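Local coordinates for flagellar motor switch protein FliG (Aquifex aeolicus, PDB 3HJL), which probably forms part of the rotor-mounted switch complex, or C ring, of the bacterial flagellar motor, which helps set the direction of flagellar rotation, at residues A[35-38]-A[39-43]; A[90-93]-A[94-97]; A[78-81]-A[82-86]; A[139-142]-A[143-146]. All coordinates share one frame; numbering follows the deposited sequence.

Contact 1 (A[35-38]-A[39-43]); sequences SEEE and LQKLF
S35 O accepts from L39 N at 3.1 Å, almost straight at 172°, and this bond opens the backbone ladder of helix 36-47. The next three carbonyls follow suit: E36 O receives from Q40 N, E37 O from K41 N and L42 N gives to E38 O, the last at 3.0 Å. Of the first-turn amides, E38 N is served by a capping box with S35. S35 N donates to E38 OE1 at 2.8 Å, on the anti side of the carboxylate and 26° out of its plane. In return E38 N gives a weak bond of 3.4 Å to S35 OG, and that hydroxyl also donates weakly to the same E38 OE1. With CG beside its own backbone N (chi1 -71°) and the chain then extended, the E38 carboxylate reaches back to the residue before the helix. One turn on, the K41 chain, bent at chi3 and chi4, brings NZ over the E37 side chain; K41 NZ lies 3.6 Å from E37 CG and makes a long salt bridge of 3.7 Å with E37 OE1. L39 CG and CD1 brush past S35 O on the inner side. There L39 packs on L19 of helix 7-21 and on L34, while L42 reaches A15, A16 and L19 of that same helix.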
loop_
_atom_site.group_PDB
_atom_site.type_symbol
_atom_site.label_atom_id
_atom_site.label_comp_id
_atom_site.label_asym_id
_atom_site.label_seq_id
_atom_site.Cartn_x
_atom_site.Cartn_y
_atom_site.Cartn_z
ATOM N N SER A 35 40.136 -41.624 16.581
ATOM C CA SER A 35 39.815 -42.932 16.002
ATOM C C SER A 35 38.514 -42.828 15.210
ATOM O O SER A 35 37.859 -41.784 15.221
ATOM C CB SER A 35 39.643 -43.965 17.115
ATOM O OG SER A 35 38.530 -43.638 17.930
ATOM N N GLU A 36 38.131 -43.916 14.544
ATOM C CA GLU A 36 36.902 -43.931 13.732
ATOM C C GLU A 36 35.643 -43.882 14.617
ATOM O O GLU A 36 34.669 -43.205 14.275
ATOM C CB GLU A 36 36.880 -45.162 12.805
ATOM C CG GLU A 36 35.764 -45.172 11.732
ATOM C CD GLU A 36 35.836 -43.997 10.752
ATOM O OE1 GLU A 36 34.773 -43.593 10.234
ATOM O OE2 GLU A 36 36.943 -43.469 10.510
ATOM N N GLU A 37 35.687 -44.574 15.759
ATOM C CA GLU A 37 34.588 -44.555 16.746
ATOM C C GLU A 37 34.319 -43.129 17.266
ATOM O O GLU A 37 33.165 -42.690 17.327
ATOM C CB GLU A 37 34.912 -45.494 17.922
ATOM C CG GLU A 37 33.752 -45.728 18.892
ATOM C CD GLU A 37 34.058 -46.787 19.945
ATOM O OE1 GLU A 37 33.894 -46.499 21.152
ATOM O OE2 GLU A 37 34.477 -47.904 19.573
ATOM N N GLU A 38 35.396 -42.407 17.579
ATOM C CA GLU A 38 35.319 -41.034 18.077
ATOM C C GLU A 38 34.761 -40.074 17.047
ATOM O O GLU A 38 33.844 -39.300 17.349
ATOM C CB GLU A 38 36.698 -40.562 18.542
ATOM C CG GLU A 38 37.144 -41.255 19.817
ATOM C CD GLU A 38 38.626 -41.117 20.120
ATOM O OE1 GLU A 38 39.415 -40.887 19.189
ATOM O OE2 GLU A 38 39.010 -41.304 21.298
ATOM N N LEU A 39 35.305 -40.130 15.830
ATOM C CA LEU A 39 34.798 -39.320 14.713
ATOM C C LEU A 39 33.307 -39.565 14.440
ATOM O O LEU A 39 32.565 -38.617 14.184
ATOM C CB LEU A 39 35.612 -39.577 13.437
ATOM C CG LEU A 39 37.013 -38.959 13.383
ATOM C CD1 LEU A 39 37.875 -39.629 12.313
ATOM C CD2 LEU A 39 36.926 -37.454 13.142
ATOM N N GLN A 40 32.874 -40.824 14.519
ATOM C CA GLN A 40 31.453 -41.167 14.331
ATOM C C GLN A 40 30.559 -40.695 15.485
ATOM O O GLN A 40 29.399 -40.365 15.258
ATOM C CB GLN A 40 31.263 -42.677 14.097
ATOM C CG GLN A 40 31.810 -43.199 12.751
ATOM C CD GLN A 40 31.225 -42.497 11.524
ATOM O OE1 GLN A 40 31.960 -42.145 10.598
ATOM N NE2 GLN A 40 29.912 -42.262 11.531
ATOM N N LYS A 41 31.073 -40.707 16.715
ATOM C CA LYS A 41 30.332 -40.134 17.838
ATOM C C LYS A 41 30.132 -38.636 17.596
ATOM O O LYS A 41 29.032 -38.121 17.784
ATOM C CB LYS A 41 31.038 -40.369 19.185
ATOM C CG LYS A 41 30.871 -41.774 19.757
ATOM C CD LYS A 41 31.220 -41.852 21.251
ATOM C CE LYS A 41 32.704 -41.692 21.527
ATOM N NZ LYS A 41 33.512 -42.838 21.039
ATOM N N LEU A 42 31.181 -37.953 17.134
ATOM C CA LEU A 42 31.072 -36.530 16.807
ATOM C C LEU A 42 30.107 -36.256 15.651
ATOM O O LEU A 42 29.341 -35.298 15.720
ATOM C CB LEU A 42 32.445 -35.909 16.549
ATOM C CG LEU A 42 33.290 -35.723 17.822
ATOM C CD1 LEU A 42 34.754 -35.431 17.500
ATOM C CD2 LEU A 42 32.702 -34.627 18.717
ATOM N N PHE A 43 30.083 -37.122 14.633
ATOM C CA PHE A 43 29.139 -36.941 13.509
ATOM C C PHE A 43 27.690 -37.164 13.954
ATOM O O PHE A 43 26.803 -36.392 13.574
ATOM C CB PHE A 43 29.460 -37.863 12.313
ATOM C CG PHE A 43 30.816 -37.615 11.669
ATOM C CD1 PHE A 43 31.257 -36.322 11.375
ATOM C CD2 PHE A 43 31.601 -38.690 11.258
ATOM C CE1 PHE A 43 32.493 -36.112 10.762
ATOM C CE2 PHE A 43 32.838 -38.485 10.651
ATOM C CZ PHE A 43 33.283 -37.196 10.402
#

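Contact 2 (A[90-93]-A[94-97]); sequences PPTL and AEKF
T92 and E95 are joined by two reciprocal hydrogen bonds. E95 N donates to T92 OG1 at 3.2 Å, and T92 N donates to E95 OE1, also at 3.2 Å, meeting the carboxylate on its anti side and 33° out of its plane. T92 OG1 sits between its own backbone N and carbonyl carbon (chi1 66°), which turns it toward the first turn of the helix, where E95 CG comes within 3.3 Å of it. The other carboxylate oxygen, E95 OE2, accepts from the backbone N of E54. With an alanine in place of E95, the N-H groups of T92 and E54 would probably be left without the carboxylate that takes both, one on each oxygen, and the loop before the helix less firmly fixed. Two backbone bonds then start the helical ladder: K96 N to T92 O at 3.0 Å, and F97 N to L93 O at 2.8 Å. The apolar pair is L93 and F97, alongside each other and pointing the same way, with L93 CD2 4.0 Å from F97 CE2. Van der Waals contacts of carbon with oxygen complete the list: K96 CG lies 3.4 Å from T92 O, and P91 CB rests against E95 OE1. T92 also touches S51 and P53, in the loop leading to helix 54-70. This is a classic capping box, with T92 as N-cap and E95 as its partner three residues on, at the head of the long helix 93-114.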
loop_
_atom_site.group_PDB
_atom_site.type_symbol
_atom_site.label_atom_id
_atom_site.label_comp_id
_atom_site.label_asym_id
_atom_site.label_seq_id
_atom_site.Cartn_x
_atom_site.Cartn_y
_atom_site.Cartn_z
ATOM N N PRO A 90 20.700 -27.043 12.505
ATOM C CA PRO A 90 19.535 -26.921 11.605
ATOM C C PRO A 90 18.561 -25.784 11.957
ATOM O O PRO A 90 18.583 -25.290 13.083
ATOM C CB PRO A 90 18.840 -28.275 11.751
ATOM C CG PRO A 90 19.227 -28.755 13.095
ATOM C CD PRO A 90 20.602 -28.247 13.357
ATOM N N PRO A 91 17.717 -25.365 10.988
ATOM C CA PRO A 91 16.760 -24.299 11.240
ATOM C C PRO A 91 15.494 -24.814 11.930
ATOM O O PRO A 91 15.210 -26.010 11.888
ATOM C CB PRO A 91 16.441 -23.790 9.837
ATOM C CG PRO A 91 16.564 -24.979 8.979
ATOM C CD PRO A 91 17.609 -25.864 9.601
ATOM N N THR A 92 14.745 -23.901 12.544
ATOM C CA THR A 92 13.532 -24.244 13.297
ATOM C C THR A 92 12.340 -24.423 12.346
ATOM O O THR A 92 12.387 -23.975 11.196
ATOM C CB THR A 92 13.182 -23.133 14.319
ATOM O OG1 THR A 92 12.831 -21.937 13.620
ATOM C CG2 THR A 92 14.351 -22.834 15.228
ATOM N N LEU A 93 11.287 -25.087 12.830
ATOM C CA LEU A 93 10.033 -25.254 12.062
ATOM C C LEU A 93 9.426 -23.914 11.692
ATOM O O LEU A 93 8.875 -23.773 10.610
ATOM C CB LEU A 93 8.972 -26.074 12.843
ATOM C CG LEU A 93 9.014 -27.603 12.773
ATOM C CD1 LEU A 93 7.973 -28.214 13.720
ATOM C CD2 LEU A 93 8.771 -28.077 11.356
ATOM N N ALA A 94 9.493 -22.954 12.619
ATOM C CA ALA A 94 9.019 -21.587 12.383
ATOM C C ALA A 94 9.713 -20.960 11.173
ATOM O O ALA A 94 9.054 -20.379 10.314
ATOM C CB ALA A 94 9.261 -20.742 13.602
ATOM N N GLU A 95 11.039 -21.092 11.114
ATOM C CA GLU A 95 11.826 -20.583 9.974
ATOM C C GLU A 95 11.489 -21.296 8.672
ATOM O O GLU A 95 11.407 -20.656 7.627
ATOM C CB GLU A 95 13.325 -20.667 10.272
ATOM C CG GLU A 95 13.740 -19.658 11.342
ATOM C CD GLU A 95 15.173 -19.807 11.824
ATOM O OE1 GLU A 95 15.737 -20.919 11.759
ATOM O OE2 GLU A 95 15.718 -18.798 12.314
ATOM N N LYS A 96 11.263 -22.612 8.741
ATOM C CA LYS A 96 10.808 -23.388 7.577
ATOM C C LYS A 96 9.431 -22.915 7.104
ATOM O O LYS A 96 9.190 -22.815 5.914
ATOM C CB LYS A 96 10.759 -24.881 7.891
ATOM C CG LYS A 96 12.130 -25.533 8.160
ATOM C CD LYS A 96 11.959 -26.901 8.840
ATOM C CE LYS A 96 13.211 -27.760 8.733
ATOM N NZ LYS A 96 13.061 -29.045 9.503
ATOM N N PHE A 97 8.540 -22.623 8.044
ATOM C CA PHE A 97 7.202 -22.108 7.720
ATOM C C PHE A 97 7.281 -20.713 7.081
ATOM O O PHE A 97 6.560 -20.429 6.132
ATOM C CB PHE A 97 6.334 -22.041 8.982
ATOM C CG PHE A 97 5.846 -23.395 9.502
ATOM C CD1 PHE A 97 4.764 -23.433 10.367
ATOM C CD2 PHE A 97 6.406 -24.618 9.089
ATOM C CE1 PHE A 97 4.282 -24.650 10.864
ATOM C CE2 PHE A 97 5.921 -25.830 9.582
ATOM C CZ PHE A 97 4.854 -25.845 10.458
#

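Contact 3 (A[78-81]-A[82-86]); sequences PEEF and IENIK
F81 and I85 meet one turn apart on helix 78-88, and the phenyl side chain is best followed outward. F81 CB lies against the backbone, 3.2 Å from I82 N. CG stands anti to the F81 backbone N (chi1 178°), which carries the ring beside the carbonyl carbon, on the side where I85 lies. At F81 CD2 two isoleucines arrive: I82 CD1 at 3.9 Å, in the ring plane at the edge, and I85 CD1 at 3.8 Å. F81 CE2 makes the tightest apolar contact, 3.3 Å to I85 CD1, and F81 CZ lies 3.7 Å from that same methyl, while I85 CG1 sits over one face, offset toward the rim. In the all-helical N-terminal domain these residues form the inward side of the helix: F81 packs on L18 and S21 of helix 7-21 and on I68 of helix 54-70, and I85 on V17 and S21. Cutting F81 back to an alanine is likely to open a gap where helix 78-88 packs on helices 7-21 and 54-70, and to strip the end of I85 of its aromatic neighbour. Beneath the side chains, I82 N bonds to P78 O, and I85 N to F81 O at 3.1 Å. I82 CG1, beside its own backbone N, crosses 3.2 Å from P78 O.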
loop_
_atom_site.group_PDB
_atom_site.type_symbol
_atom_site.label_atom_id
_atom_site.label_comp_id
_atom_site.label_asym_id
_atom_site.label_seq_id
_atom_site.Cartn_x
_atom_site.Cartn_y
_atom_site.Cartn_z
ATOM N N PRO A 78 37.033 -15.618 9.846
ATOM C CA PRO A 78 36.002 -15.769 10.880
ATOM C C PRO A 78 34.566 -15.773 10.375
ATOM O O PRO A 78 33.731 -16.432 10.971
ATOM C CB PRO A 78 36.233 -14.560 11.796
ATOM C CG PRO A 78 36.948 -13.591 10.975
ATOM C CD PRO A 78 37.799 -14.372 10.039
ATOM N N GLU A 79 34.280 -15.050 9.295
ATOM C CA GLU A 79 32.914 -14.994 8.753
ATOM C C GLU A 79 32.537 -16.321 8.084
ATOM O O GLU A 79 31.366 -16.708 8.078
ATOM C CB GLU A 79 32.754 -13.825 7.767
ATOM C CG GLU A 79 31.341 -13.228 7.741
ATOM C CD GLU A 79 31.055 -12.325 8.940
ATOM O OE1 GLU A 79 31.747 -11.293 9.088
ATOM O OE2 GLU A 79 30.124 -12.635 9.715
ATOM N N GLU A 80 33.536 -17.004 7.519
ATOM C CA GLU A 80 33.345 -18.328 6.921
ATOM C C GLU A 80 33.111 -19.395 8.006
ATOM O O GLU A 80 32.425 -20.381 7.766
ATOM C CB GLU A 80 34.557 -18.692 6.058
ATOM C CG GLU A 80 34.364 -19.928 5.188
ATOM C CD GLU A 80 35.411 -20.045 4.092
ATOM O OE1 GLU A 80 35.562 -19.090 3.295
ATOM O OE2 GLU A 80 36.059 -21.107 4.007
ATOM N N PHE A 81 33.712 -19.199 9.177
ATOM C CA PHE A 81 33.452 -20.034 10.354
ATOM C C PHE A 81 31.992 -19.893 10.824
ATOM O O PHE A 81 31.338 -20.895 11.097
ATOM C CB PHE A 81 34.432 -19.657 11.476
ATOM C CG PHE A 81 34.231 -20.413 12.760
ATOM C CD1 PHE A 81 34.814 -21.658 12.944
ATOM C CD2 PHE A 81 33.547 -19.830 13.826
ATOM C CE1 PHE A 81 34.667 -22.340 14.150
ATOM C CE2 PHE A 81 33.393 -20.506 15.028
ATOM C CZ PHE A 81 33.956 -21.765 15.190
ATOM N N ILE A 82 31.480 -18.657 10.874
ATOM C CA ILE A 82 30.087 -18.399 11.305
ATOM C C ILE A 82 29.089 -19.096 10.366
ATOM O O ILE A 82 28.124 -19.704 10.828
ATOM C CB ILE A 82 29.710 -16.849 11.357
ATOM C CG1 ILE A 82 30.751 -15.985 12.093
ATOM C CG2 ILE A 82 28.345 -16.644 11.997
ATOM C CD1 ILE A 82 31.389 -16.619 13.321
ATOM N N GLU A 83 29.328 -18.990 9.056
ATOM C CA GLU A 83 28.458 -19.605 8.043
ATOM C C GLU A 83 28.481 -21.125 8.142
ATOM O O GLU A 83 27.444 -21.765 7.985
ATOM C CB GLU A 83 28.861 -19.162 6.613
ATOM C CG GLU A 83 27.877 -19.593 5.493
ATOM C CD GLU A 83 28.391 -19.291 4.074
ATOM O OE1 GLU A 83 27.820 -19.842 3.105
ATOM O OE2 GLU A 83 29.360 -18.510 3.920
ATOM N N ASN A 84 29.663 -21.701 8.380
ATOM C CA ASN A 84 29.790 -23.159 8.546
ATOM C C ASN A 84 29.001 -23.686 9.747
ATOM O O ASN A 84 28.386 -24.744 9.652
ATOM C CB ASN A 84 31.260 -23.585 8.654
ATOM C CG ASN A 84 32.030 -23.391 7.352
ATOM O OD1 ASN A 84 31.468 -23.011 6.325
ATOM N ND2 ASN A 84 33.330 -23.600 7.409
ATOM N N ILE A 85 29.017 -22.946 10.860
ATOM C CA ILE A 85 28.186 -23.278 12.034
ATOM C C ILE A 85 26.689 -23.174 11.689
ATOM O O ILE A 85 25.894 -23.988 12.158
ATOM C CB ILE A 85 28.496 -22.373 13.269
ATOM C CG1 ILE A 85 29.922 -22.603 13.774
ATOM C CG2 ILE A 85 27.518 -22.665 14.429
ATOM C CD1 ILE A 85 30.322 -21.640 14.821
ATOM N N LYS A 86 26.319 -22.202 10.845
ATOM C CA LYS A 86 24.923 -22.066 10.381
ATOM C C LYS A 86 24.447 -23.212 9.475
ATOM O O LYS A 86 23.237 -23.435 9.366
ATOM C CB LYS A 86 24.678 -20.711 9.696
ATOM C CG LYS A 86 24.597 -19.545 10.673
ATOM C CD LYS A 86 24.198 -18.256 9.989
ATOM C CE LYS A 86 23.800 -17.198 11.008
ATOM N NZ LYS A 86 23.499 -15.876 10.376
#

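Contact 4 (A[139-142]-A[143-146]); sequences QLSP and KKSA
S141 OG has two polar partners: it accepts a weak bond from K144 N, 3.4 Å away, and is hydrogen-bonded to E114 OE2, which joins the start of helix 142-150 to the end of helix 93-114. The hydroxyl lies between its own backbone N and carbonyl carbon (chi1 74°), which brings it up to the first turn, 3.6 Å from K144 CB. S141 O receives S145 N at 3.0 Å, nearly along the C=O axis and close to straight at 172°. The following carbonyl is used differently: A146 N approaches P142 O at 3.0 Å from above the carbonyl plane, 37° out of it. A water links loop and helix, donating to L140 O at 2.8 Å and accepting from S145 OG at 2.9 Å, so that hydroxyl is a donor here. L140 CB rests 4.2 Å from K144 CB, and L140 and K144 both pack on E114. The K144 chain then leads away from the loop, its NZ hydrogen-bonding V116 O and S118 OG. S141 is thus the N-cap of helix 142-150, with P142 as the first helical residue, a common way to begin a helix.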
loop_
_atom_site.group_PDB
_atom_site.type_symbol
_atom_site.label_atom_id
_atom_site.label_comp_id
_atom_site.label_asym_id
_atom_site.label_seq_id
_atom_site.Cartn_x
_atom_site.Cartn_y
_atom_site.Cartn_z
ATOM N N GLN A 139 10.670 -16.455 -14.151
ATOM C CA GLN A 139 9.766 -16.960 -13.107
ATOM C C GLN A 139 8.356 -17.309 -13.569
ATOM O O GLN A 139 7.570 -17.804 -12.767
ATOM C CB GLN A 139 9.672 -15.928 -11.967
ATOM C CG GLN A 139 10.991 -15.631 -11.278
ATOM C CD GLN A 139 11.626 -16.869 -10.721
ATOM O OE1 GLN A 139 11.192 -17.400 -9.696
ATOM N NE2 GLN A 139 12.645 -17.363 -11.409
ATOM N N LEU A 140 8.031 -17.051 -14.839
ATOM C CA LEU A 140 6.699 -17.335 -15.373
ATOM C C LEU A 140 6.665 -18.716 -16.017
ATOM O O LEU A 140 7.702 -19.331 -16.220
ATOM C CB LEU A 140 6.292 -16.283 -16.406
ATOM C CG LEU A 140 6.193 -14.834 -15.945
ATOM C CD1 LEU A 140 5.825 -13.952 -17.149
ATOM C CD2 LEU A 140 5.195 -14.670 -14.820
ATOM N N SER A 141 5.461 -19.194 -16.336
ATOM C CA SER A 141 5.306 -20.475 -17.001
ATOM C C SER A 141 5.811 -20.308 -18.442
ATOM O O SER A 141 5.667 -19.224 -19.009
ATOM C CB SER A 141 3.837 -20.938 -16.982
ATOM O OG SER A 141 3.035 -20.207 -17.889
ATOM N N PRO A 142 6.451 -21.351 -19.015
ATOM C CA PRO A 142 6.978 -21.292 -20.396
ATOM C C PRO A 142 6.015 -20.733 -21.441
ATOM O O PRO A 142 6.454 -20.042 -22.367
ATOM C CB PRO A 142 7.292 -22.750 -20.716
ATOM C CG PRO A 142 7.546 -23.392 -19.403
ATOM C CD PRO A 142 6.794 -22.626 -18.353
ATOM N N LYS A 143 4.721 -21.042 -21.310
ATOM C CA LYS A 143 3.732 -20.548 -22.258
ATOM C C LYS A 143 3.416 -19.062 -22.055
ATOM O O LYS A 143 3.179 -18.366 -23.030
ATOM C CB LYS A 143 2.447 -21.389 -22.244
ATOM C CG LYS A 143 1.409 -20.997 -23.338
ATOM C CD LYS A 143 1.996 -20.988 -24.793
ATOM C CE LYS A 143 1.022 -20.388 -25.806
ATOM N NZ LYS A 143 1.711 -19.960 -27.061
ATOM N N LYS A 144 3.389 -18.588 -20.803
ATOM C CA LYS A 144 3.244 -17.145 -20.545
ATOM C C LYS A 144 4.413 -16.353 -21.083
ATOM O O LYS A 144 4.218 -15.370 -21.790
ATOM C CB LYS A 144 3.093 -16.804 -19.050
ATOM C CG LYS A 144 1.708 -16.375 -18.635
ATOM C CD LYS A 144 1.225 -15.104 -19.335
ATOM C CE LYS A 144 -0.191 -14.794 -18.927
ATOM N NZ LYS A 144 -0.931 -13.989 -19.884
ATOM N N SER A 145 5.627 -16.766 -20.721
ATOM C CA SER A 145 6.832 -16.092 -21.193
ATOM C C SER A 145 6.927 -16.112 -22.721
ATOM O O SER A 145 7.365 -15.133 -23.317
ATOM C CB SER A 145 8.095 -16.677 -20.550
ATOM O OG SER A 145 8.178 -18.065 -20.772
ATOM N N ALA A 146 6.456 -17.194 -23.346
ATOM C CA ALA A 146 6.415 -17.294 -24.812
ATOM C C ALA A 146 5.431 -16.291 -25.428
ATOM O O ALA A 146 5.741 -15.676 -26.441
ATOM C CB ALA A 146 6.051 -18.711 -25.237
HETATM O O HOH W 1 9.491 -18.859 -18.261
#

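In the fold
Every contact is local, a helix start or a single turn, and they follow in series without nesting or crossing. Contact 1 comes first, starting helix 36-47, whose L39 and L42 pack on helix 7-21. Contact 3 follows on helix 78-88, its centre about 22 Å from that of contact 1, facing helices 7-21 and 54-70. A few residues on, contact 2 ends the loop after helix 78-88 and begins helix 93-114; the centres of contacts 2 and 3 are about 19 Å apart. These three belong to the N-terminal domain. Helix 93-114 leads on toward the middle domain, where contact 4 closes the loop between helices 130-137 and 142-150 and rests on that long helix, nearest atoms about 17 Å from contact 2.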